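Local coordinates for protein putative enoyl-CoA hydratase/isomerase (Mycobacterium abscessus, PDB 4MI2) that probably isomerises a ring-epoxidised phenylacetyl-CoA during phenylacetate breakdown, at residues 214-219 with 241-246; 135-140 with 184-189; 42-47 with 94-99. One frame throughout, in Å; residues are numbered along the deposited sequence.

Interaction 1 (214-219 with 241-246); sequences FSEVKE and QRLGAS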
loop_
_atom_site.group_PDB
_atom_site.type_symbol
_atom_site.label_atom_id
_atom_site.label_comp_id
_atom_site.label_asym_id
_atom_site.label_seq_id
_atom_site.Cartn_x
_atom_site.Cartn_y
_atom_site.Cartn_z
ATOM N N PHE B 214 16.823 -7.445 14.704
ATOM C CA PHE B 214 15.805 -6.407 14.571
ATOM C C PHE B 214 16.274 -5.279 13.656
ATOM O O PHE B 214 15.520 -4.807 12.795
ATOM C CB PHE B 214 15.408 -5.845 15.947
ATOM C CG PHE B 214 14.597 -6.794 16.797
ATOM C CD1 PHE B 214 14.588 -6.653 18.179
ATOM C CD2 PHE B 214 13.812 -7.805 16.227
ATOM C CE1 PHE B 214 13.835 -7.496 18.983
ATOM C CE2 PHE B 214 13.057 -8.657 17.032
ATOM C CZ PHE B 214 13.073 -8.503 18.412
ATOM N N SER B 215 17.517 -4.857 13.852
ATOM C CA SER B 215 18.099 -3.807 13.031
ATOM C C SER B 215 18.189 -4.218 11.558
ATOM O O SER B 215 17.824 -3.431 10.671
ATOM C CB SER B 215 19.472 -3.402 13.577
ATOM O OG SER B 215 19.341 -2.913 14.902
ATOM N N GLU B 216 18.639 -5.441 11.296
ATOM C CA GLU B 216 18.720 -5.961 9.924
ATOM C C GLU B 216 17.344 -6.026 9.249
ATOM O O GLU B 216 17.182 -5.564 8.126
ATOM C CB GLU B 216 19.363 -7.359 9.909
ATOM C CG GLU B 216 20.842 -7.367 10.270
ATOM C CD GLU B 216 21.759 -7.065 9.101
ATOM O OE1 GLU B 216 21.267 -6.759 7.989
ATOM O OE2 GLU B 216 22.991 -7.144 9.287
ATOM N N VAL B 217 16.352 -6.593 9.927
ATOM C CA VAL B 217 15.042 -6.757 9.295
ATOM C C VAL B 217 14.373 -5.390 9.000
ATOM O O VAL B 217 13.759 -5.197 7.941
ATOM C CB VAL B 217 14.139 -7.731 10.095
ATOM C CG1 VAL B 217 13.547 -7.082 11.336
ATOM C CG2 VAL B 217 13.037 -8.296 9.210
ATOM N N LYS B 218 14.546 -4.435 9.908
ATOM C CA LYS B 218 14.011 -3.076 9.726
ATOM C C LYS B 218 14.619 -2.392 8.497
ATOM O O LYS B 218 13.928 -1.707 7.758
ATOM C CB LYS B 218 14.255 -2.253 10.995
ATOM C CG LYS B 218 13.935 -0.775 10.912
ATOM C CD LYS B 218 13.873 -0.170 12.304
ATOM C CE LYS B 218 13.923 1.345 12.273
ATOM N NZ LYS B 218 13.844 1.967 13.625
ATOM N N GLU B 219 15.912 -2.601 8.282
ATOM C CA GLU B 219 16.605 -2.042 7.134
ATOM C C GLU B 219 16.223 -2.801 5.863
ATOM O O GLU B 219 16.098 -2.200 4.794
ATOM C CB GLU B 219 18.118 -2.068 7.378
ATOM C CG GLU B 219 18.984 -1.514 6.257
ATOM C CD GLU B 219 18.821 -0.023 6.008
ATOM O OE1 GLU B 219 18.070 0.672 6.733
ATOM O OE2 GLU B 219 19.462 0.464 5.055
ATOM N N GLN B 241 23.215 -14.203 6.265
ATOM C CA GLN B 241 24.550 -14.767 6.466
ATOM C C GLN B 241 25.222 -14.086 7.654
ATOM O O GLN B 241 25.853 -14.748 8.472
ATOM C CB GLN B 241 25.405 -14.643 5.195
ATOM C CG GLN B 241 26.692 -15.465 5.185
ATOM C CD GLN B 241 26.489 -16.924 4.781
ATOM O OE1 GLN B 241 26.042 -17.748 5.590
ATOM N NE2 GLN B 241 26.853 -17.262 3.533
ATOM N N ARG B 242 25.057 -12.768 7.761
ATOM C CA ARG B 242 25.617 -11.999 8.880
ATOM C C ARG B 242 25.000 -12.396 10.232
ATOM O O ARG B 242 25.694 -12.446 11.264
ATOM C CB ARG B 242 25.410 -10.506 8.664
ATOM C CG ARG B 242 26.328 -9.868 7.633
ATOM C CD ARG B 242 26.238 -8.344 7.694
ATOM N NE ARG B 242 24.915 -7.827 7.330
ATOM C CZ ARG B 242 24.504 -7.562 6.085
ATOM N NH1 ARG B 242 25.299 -7.763 5.039
ATOM N NH2 ARG B 242 23.278 -7.088 5.881
ATOM N N LEU B 243 23.697 -12.670 10.222
ATOM C CA LEU B 243 22.982 -13.066 11.436
ATOM C C LEU B 243 23.227 -14.524 11.789
ATOM O O LEU B 243 23.182 -14.887 12.959
ATOM C CB LEU B 243 21.482 -12.809 11.282
ATOM C CG LEU B 243 21.129 -11.328 11.261
ATOM C CD1 LEU B 243 19.667 -11.136 10.888
ATOM C CD2 LEU B 243 21.450 -10.698 12.608
ATOM N N GLY B 244 23.496 -15.345 10.775
ATOM C CA GLY B 244 23.770 -16.755 10.965
ATOM C C GLY B 244 25.000 -16.990 11.816
ATOM O O GLY B 244 25.102 -18.005 12.493
ATOM N N ALA B 245 25.930 -16.044 11.772
ATOM C CA ALA B 245 27.178 -16.129 12.518
ATOM C C ALA B 245 27.133 -15.365 13.840
ATOM O O ALA B 245 28.126 -15.361 14.568
ATOM C CB ALA B 245 28.326 -15.609 11.659
ATOM N N SER B 246 26.003 -14.723 14.149
ATOM C CA SER B 246 25.856 -13.955 15.392
ATOM C C SER B 246 25.717 -14.851 16.630
ATOM O O SER B 246 25.264 -15.988 16.538
ATOM C CB SER B 246 24.644 -13.000 15.306
ATOM O OG SER B 246 23.412 -13.706 15.288
#

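Interaction 2 (135-140 with 184-189); sequences AKFGTA and GLVHEV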
loop_
_atom_site.group_PDB
_atom_site.type_symbol
_atom_site.label_atom_id
_atom_site.label_comp_id
_atom_site.label_asym_id
_atom_site.label_seq_id
_atom_site.Cartn_x
_atom_site.Cartn_y
_atom_site.Cartn_z
ATOM N N ALA B 135 -7.133 9.150 21.996
ATOM C CA ALA B 135 -6.190 9.773 21.052
ATOM C C ALA B 135 -6.931 10.260 19.791
ATOM O O ALA B 135 -7.875 9.611 19.335
ATOM C CB ALA B 135 -5.074 8.805 20.678
ATOM N N LYS B 136 -6.498 11.400 19.253
ATOM C CA LYS B 136 -7.079 11.990 18.032
ATOM C C LYS B 136 -5.978 12.367 17.047
ATOM O O LYS B 136 -4.940 12.912 17.435
ATOM C CB LYS B 136 -7.905 13.243 18.367
ATOM N N PHE B 137 -6.225 12.104 15.766
ATOM C CA PHE B 137 -5.213 12.251 14.735
ATOM C C PHE B 137 -5.731 13.121 13.601
ATOM O O PHE B 137 -6.830 12.890 13.085
ATOM C CB PHE B 137 -4.812 10.874 14.205
ATOM C CG PHE B 137 -4.411 9.910 15.286
ATOM C CD1 PHE B 137 -3.077 9.753 15.638
ATOM C CD2 PHE B 137 -5.369 9.175 15.964
ATOM C CE1 PHE B 137 -2.708 8.876 16.644
ATOM C CE2 PHE B 137 -5.005 8.298 16.973
ATOM C CZ PHE B 137 -3.670 8.147 17.310
ATOM N N GLY B 138 -4.937 14.110 13.214
ATOM C CA GLY B 138 -5.269 14.996 12.104
ATOM C C GLY B 138 -4.015 15.609 11.493
ATOM O O GLY B 138 -3.021 15.831 12.177
ATOM N N THR B 139 -4.067 15.893 10.199
ATOM C CA THR B 139 -2.933 16.490 9.500
ATOM C C THR B 139 -2.806 17.982 9.808
ATOM O O THR B 139 -1.691 18.505 9.917
ATOM C CB THR B 139 -3.038 16.257 7.986
ATOM O OG1 THR B 139 -4.367 16.551 7.532
ATOM C CG2 THR B 139 -2.712 14.801 7.659
ATOM N N ALA B 140 -3.953 18.655 9.918
ATOM C CA ALA B 140 -4.062 20.086 10.267
ATOM C C ALA B 140 -3.579 21.118 9.234
ATOM O O ALA B 140 -4.048 22.246 9.248
ATOM C CB ALA B 140 -3.405 20.368 11.617
ATOM N N GLY B 184 -5.150 1.036 10.376
ATOM C CA GLY B 184 -3.746 0.634 10.506
ATOM C C GLY B 184 -2.793 1.782 10.812
ATOM O O GLY B 184 -1.587 1.652 10.626
ATOM N N LEU B 185 -3.338 2.906 11.270
ATOM C CA LEU B 185 -2.536 4.051 11.679
ATOM C C LEU B 185 -1.808 3.771 12.994
ATOM O O LEU B 185 -0.743 4.330 13.240
ATOM C CB LEU B 185 -3.409 5.294 11.836
ATOM C CG LEU B 185 -2.645 6.613 12.051
ATOM C CD1 LEU B 185 -1.922 7.032 10.778
ATOM C CD2 LEU B 185 -3.569 7.727 12.512
ATOM N N VAL B 186 -2.400 2.936 13.843
ATOM C CA VAL B 186 -1.762 2.508 15.088
ATOM C C VAL B 186 -1.913 0.995 15.232
ATOM O O VAL B 186 -2.821 0.401 14.645
ATOM C CB VAL B 186 -2.355 3.227 16.329
ATOM C CG1 VAL B 186 -2.154 4.732 16.216
ATOM C CG2 VAL B 186 -3.833 2.895 16.525
ATOM N N HIS B 187 -1.032 0.378 16.012
ATOM C CA HIS B 187 -1.059 -1.074 16.186
ATOM C C HIS B 187 -2.029 -1.527 17.267
ATOM O O HIS B 187 -2.550 -2.628 17.200
ATOM C CB HIS B 187 0.334 -1.596 16.506
ATOM C CG HIS B 187 1.312 -1.386 15.399
ATOM N ND1 HIS B 187 1.897 -0.163 15.143
ATOM C CD2 HIS B 187 1.788 -2.235 14.462
ATOM C CE1 HIS B 187 2.698 -0.270 14.103
ATOM N NE2 HIS B 187 2.652 -1.518 13.673
ATOM N N GLU B 188 -2.263 -0.672 18.255
ATOM C CA GLU B 188 -2.999 -1.056 19.456
ATOM C C GLU B 188 -3.659 0.168 20.076
ATOM O O GLU B 188 -3.086 1.260 20.084
ATOM C CB GLU B 188 -2.032 -1.688 20.471
ATOM C CG GLU B 188 -2.681 -2.330 21.697
ATOM C CD GLU B 188 -2.996 -3.805 21.521
ATOM O OE1 GLU B 188 -3.147 -4.256 20.359
ATOM O OE2 GLU B 188 -3.090 -4.520 22.548
ATOM N N VAL B 189 -4.869 -0.026 20.580
ATOM C CA VAL B 189 -5.564 0.984 21.363
ATOM C C VAL B 189 -5.726 0.430 22.775
ATOM O O VAL B 189 -6.232 -0.667 22.946
ATOM C CB VAL B 189 -6.968 1.300 20.799
ATOM C CG1 VAL B 189 -7.701 2.286 21.705
ATOM C CG2 VAL B 189 -6.874 1.847 19.379
#

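Interaction 3 (42-47 with 94-99); sequences QALLAA and NPVLEA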
loop_
_atom_site.group_PDB
_atom_site.type_symbol
_atom_site.label_atom_id
_atom_site.label_comp_id
_atom_site.label_asym_id
_atom_site.label_seq_id
_atom_site.Cartn_x
_atom_site.Cartn_y
_atom_site.Cartn_z
ATOM N N GLN B 42 18.613 16.575 19.574
ATOM C CA GLN B 42 19.721 16.064 20.383
ATOM C C GLN B 42 19.395 14.714 21.046
ATOM O O GLN B 42 20.248 13.827 21.109
ATOM C CB GLN B 42 20.113 17.093 21.451
ATOM N N ALA B 43 18.166 14.558 21.532
ATOM C CA ALA B 43 17.742 13.291 22.131
ATOM C C ALA B 43 17.721 12.158 21.091
ATOM O O ALA B 43 18.220 11.056 21.365
ATOM C CB ALA B 43 16.384 13.428 22.803
ATOM N N LEU B 44 17.162 12.422 19.911
ATOM C CA LEU B 44 17.141 11.422 18.832
ATOM C C LEU B 44 18.552 11.075 18.326
ATOM O O LEU B 44 18.863 9.903 18.077
ATOM C CB LEU B 44 16.266 11.893 17.660
ATOM C CG LEU B 44 14.768 12.022 17.952
ATOM C CD1 LEU B 44 14.086 12.903 16.915
ATOM C CD2 LEU B 44 14.093 10.656 18.023
ATOM N N LEU B 45 19.406 12.078 18.175
ATOM C CA LEU B 45 20.796 11.810 17.793
ATOM C C LEU B 45 21.529 10.978 18.866
ATOM O O LEU B 45 22.256 10.044 18.541
ATOM C CB LEU B 45 21.547 13.110 17.490
ATOM C CG LEU B 45 21.095 13.846 16.223
ATOM C CD1 LEU B 45 21.817 15.182 16.086
ATOM C CD2 LEU B 45 21.312 12.997 14.981
ATOM N N ALA B 46 21.323 11.303 20.140
ATOM C CA ALA B 46 21.950 10.549 21.224
ATOM C C ALA B 46 21.503 9.091 21.148
ATOM O O ALA B 46 22.330 8.186 21.130
ATOM C CB ALA B 46 21.593 11.151 22.571
ATOM N N ALA B 47 20.191 8.878 21.060
ATOM C CA ALA B 47 19.622 7.530 20.945
ATOM C C ALA B 47 20.185 6.728 19.765
ATOM O O ALA B 47 20.438 5.529 19.887
ATOM C CB ALA B 47 18.108 7.612 20.833
ATOM N N ASN B 94 13.162 18.891 9.526
ATOM C CA ASN B 94 13.869 17.963 8.661
ATOM C C ASN B 94 14.975 17.180 9.400
ATOM O O ASN B 94 14.977 15.954 9.345
ATOM C CB ASN B 94 14.336 18.655 7.364
ATOM C CG ASN B 94 13.175 18.940 6.403
ATOM O OD1 ASN B 94 12.025 18.616 6.693
ATOM N ND2 ASN B 94 13.479 19.521 5.239
ATOM N N PRO B 95 15.879 17.859 10.133
ATOM C CA PRO B 95 16.867 17.074 10.903
ATOM C C PRO B 95 16.248 16.094 11.922
ATOM O O PRO B 95 16.764 14.986 12.104
ATOM C CB PRO B 95 17.700 18.145 11.625
ATOM C CG PRO B 95 17.529 19.385 10.813
ATOM C CD PRO B 95 16.169 19.303 10.159
ATOM N N VAL B 96 15.161 16.505 12.570
ATOM C CA VAL B 96 14.444 15.637 13.515
ATOM C C VAL B 96 13.965 14.340 12.846
ATOM O O VAL B 96 14.182 13.243 13.373
ATOM C CB VAL B 96 13.259 16.388 14.179
ATOM C CG1 VAL B 96 12.250 15.433 14.805
ATOM C CG2 VAL B 96 13.784 17.342 15.236
ATOM N N LEU B 97 13.322 14.471 11.690
ATOM C CA LEU B 97 12.791 13.310 10.985
ATOM C C LEU B 97 13.900 12.393 10.475
ATOM O O LEU B 97 13.776 11.171 10.561
ATOM C CB LEU B 97 11.859 13.724 9.851
ATOM C CG LEU B 97 10.374 13.926 10.203
ATOM C CD1 LEU B 97 9.767 12.623 10.711
ATOM C CD2 LEU B 97 10.164 15.051 11.211
ATOM N N GLU B 98 14.992 12.978 9.987
ATOM C CA GLU B 98 16.146 12.193 9.564
ATOM C C GLU B 98 16.783 11.484 10.752
ATOM O O GLU B 98 17.161 10.320 10.642
ATOM C CB GLU B 98 17.184 13.061 8.826
ATOM C CG GLU B 98 16.583 13.788 7.638
ATOM C CD GLU B 98 17.546 14.039 6.501
ATOM O OE1 GLU B 98 18.005 15.195 6.363
ATOM O OE2 GLU B 98 17.821 13.097 5.714
ATOM N N ALA B 99 16.883 12.179 11.886
ATOM C CA ALA B 99 17.477 11.601 13.085
ATOM C C ALA B 99 16.631 10.437 13.596
ATOM O O ALA B 99 17.161 9.412 14.011
ATOM C CB ALA B 99 17.646 12.660 14.162
HETATM O O HOH W 1 19.461 9.300 15.437
#

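Interaction 1 (214-219 with 241-246)
Ahead of Glu216, which meets both Arg242 and Leu243, Phe214 points away from 241-246 and packs on Leu170 of the second subunit, while Ser215 OG bonds the carbonyl of Thr211 one turn back. Glu216 carries the contact. The CB and CG of Glu216 run antiparallel alongside the Leu243 side chain, with Glu216 CB 3.9 Å from Leu243 CD1. A bend at chi2 (-84°) then lifts the carboxylate to Arg242, whose own chain bends at chi3 and comes in at about a right angle to the Glu216 side chain. The grip is side-on and two-fold. Arg242 NE reaches Glu216 OE2 at 2.8 Å, and Arg242 NH2 reaches Glu216 OE1 at 2.9 Å. Both bonds are nearly straight and fall on the syn sides of the oxygens, so the salt bridge fixes the carboxylate's rotation, with its plane 22° from that of the guanidinium.

This bridge joins helices 211-223 and 229-244, part of the helical C-terminal region that in crotonase-fold enzymes helps to build the trimer. Leu243 also packs on Ala147 of the second subunit. Farther along, Val217 lies against Phe169 of that subunit, and Lys218 NZ forms a salt bridge with Asp127. Where helix 229-244 ends, Leu243 O accepts from Ser246 OG at 2.6 Å and from Ser246 N at 3.1 Å; Ser246 is the N-cap of helix 247-257.

Interaction 2 (135-140 with 184-189)
Phe137, held in its strand by a backbone hydrogen bond with Ile175, turns its side chain toward Leu185 and Val186, and from there on the contact is entirely apolar: no hydrogen bond runs between 135-140 and 184-189. One methyl of Leu185 does most of the touching. Leu185 CD2 sits over one face of the ring, 4.0 Å from the Phe137 centroid and 29° off the ring normal, a CH-pi contact. It is displaced toward the root of the ring, since its nearest atom is Phe137 CG at 3.6 Å, with Phe137 CB and Phe137 CD1 each 3.8 Å away. The two side chains lie alongside each other, pointing opposite ways. Leu185 CG stands opposite the main-chain nitrogen (chi1 -171°), which extends the branch across the gap between backbones whose nearest CA atoms, those of Phe137 and Leu185, are 9.2 Å apart.

Strand 136-138 belongs to the small three-stranded sheet of the crotonase fold, whereas 184-189 leads from the end of helix 177-183 into strand 188-190, the last strand of the six-stranded sheet. Gly184 closes that helix with a Schellman motif, its positive phi (85°) starting the turn that brings Leu185 and Val186 inward. Val186 meets the far end of the ring, where Val186 CG1 lies 3.9 Å from Phe137 CZ at an oblique position. Leu120, Ala131 and Ala180 also touch the Phe137 side chain, while Leu185 continues onto Leu156, Leu159 and Ile160 of helix 152-160. Just beyond, His187 turns to the trimer interface: His187 ND1 bonds Arg129 N within the chain, and His187 NE2 bonds Ser163 O of the second subunit.

Interaction 3 (42-47 with 94-99)
Leu44 overlaps Ala99 through its root and Val96 through its tip. Leu44 CB lies 3.8 Å from Ala99 CB, while Leu44 CD1 reaches along the neighbouring helix to Val96 CG1, also at 3.8 Å, and comes 3.6 Å from Val96 O. Leu45 closes on Ala99 from its own position on the helix: its CB leaves the helix to one side of 94-99, but with CG opposite the carbonyl carbon (chi1 -69°) Leu45 CD2 comes 3.8 Å from Ala99 CB. The Ala99 methyl is thus met by both leucines.

Helices 34-49 and 87-102 run nearly side by side here, their short segments crossing at 24° with the axes 9.0 Å apart. Both are helices of the crotonase core; Leu44 also packs on Ile21 of strand 18-23, and Leu97 on Leu233 of the third subunit. Beside the apolar patch a water donates to Leu44 O at 2.8 Å and to Ala99 O at 2.7 Å. No direct hydrogen bond joins the two segments, so their cohesion here comes from close hydrocarbon packing, with a single water linking two backbone carbonyls.

Along the chain the contacts follow one another without overlap: interaction 3 closes first, then interaction 2, then interaction 1. Their centres lie 22 to 30 Å apart and none touches another, the nearest atoms of interactions 1 and 3 being about 8 Å apart. Interaction 3 pairs helices 34-49 and 87-102 in the core, and interaction 2, across the chain's centre from it, connects the small sheet with the approach to the edge strand of the large one. Interaction 1 lies farther out, between two C-terminal helices. All three have residues reaching another subunit, interactions 1 and 2 the second and interaction 3 the third, so each contact lies close to a subunit interface of the trimer.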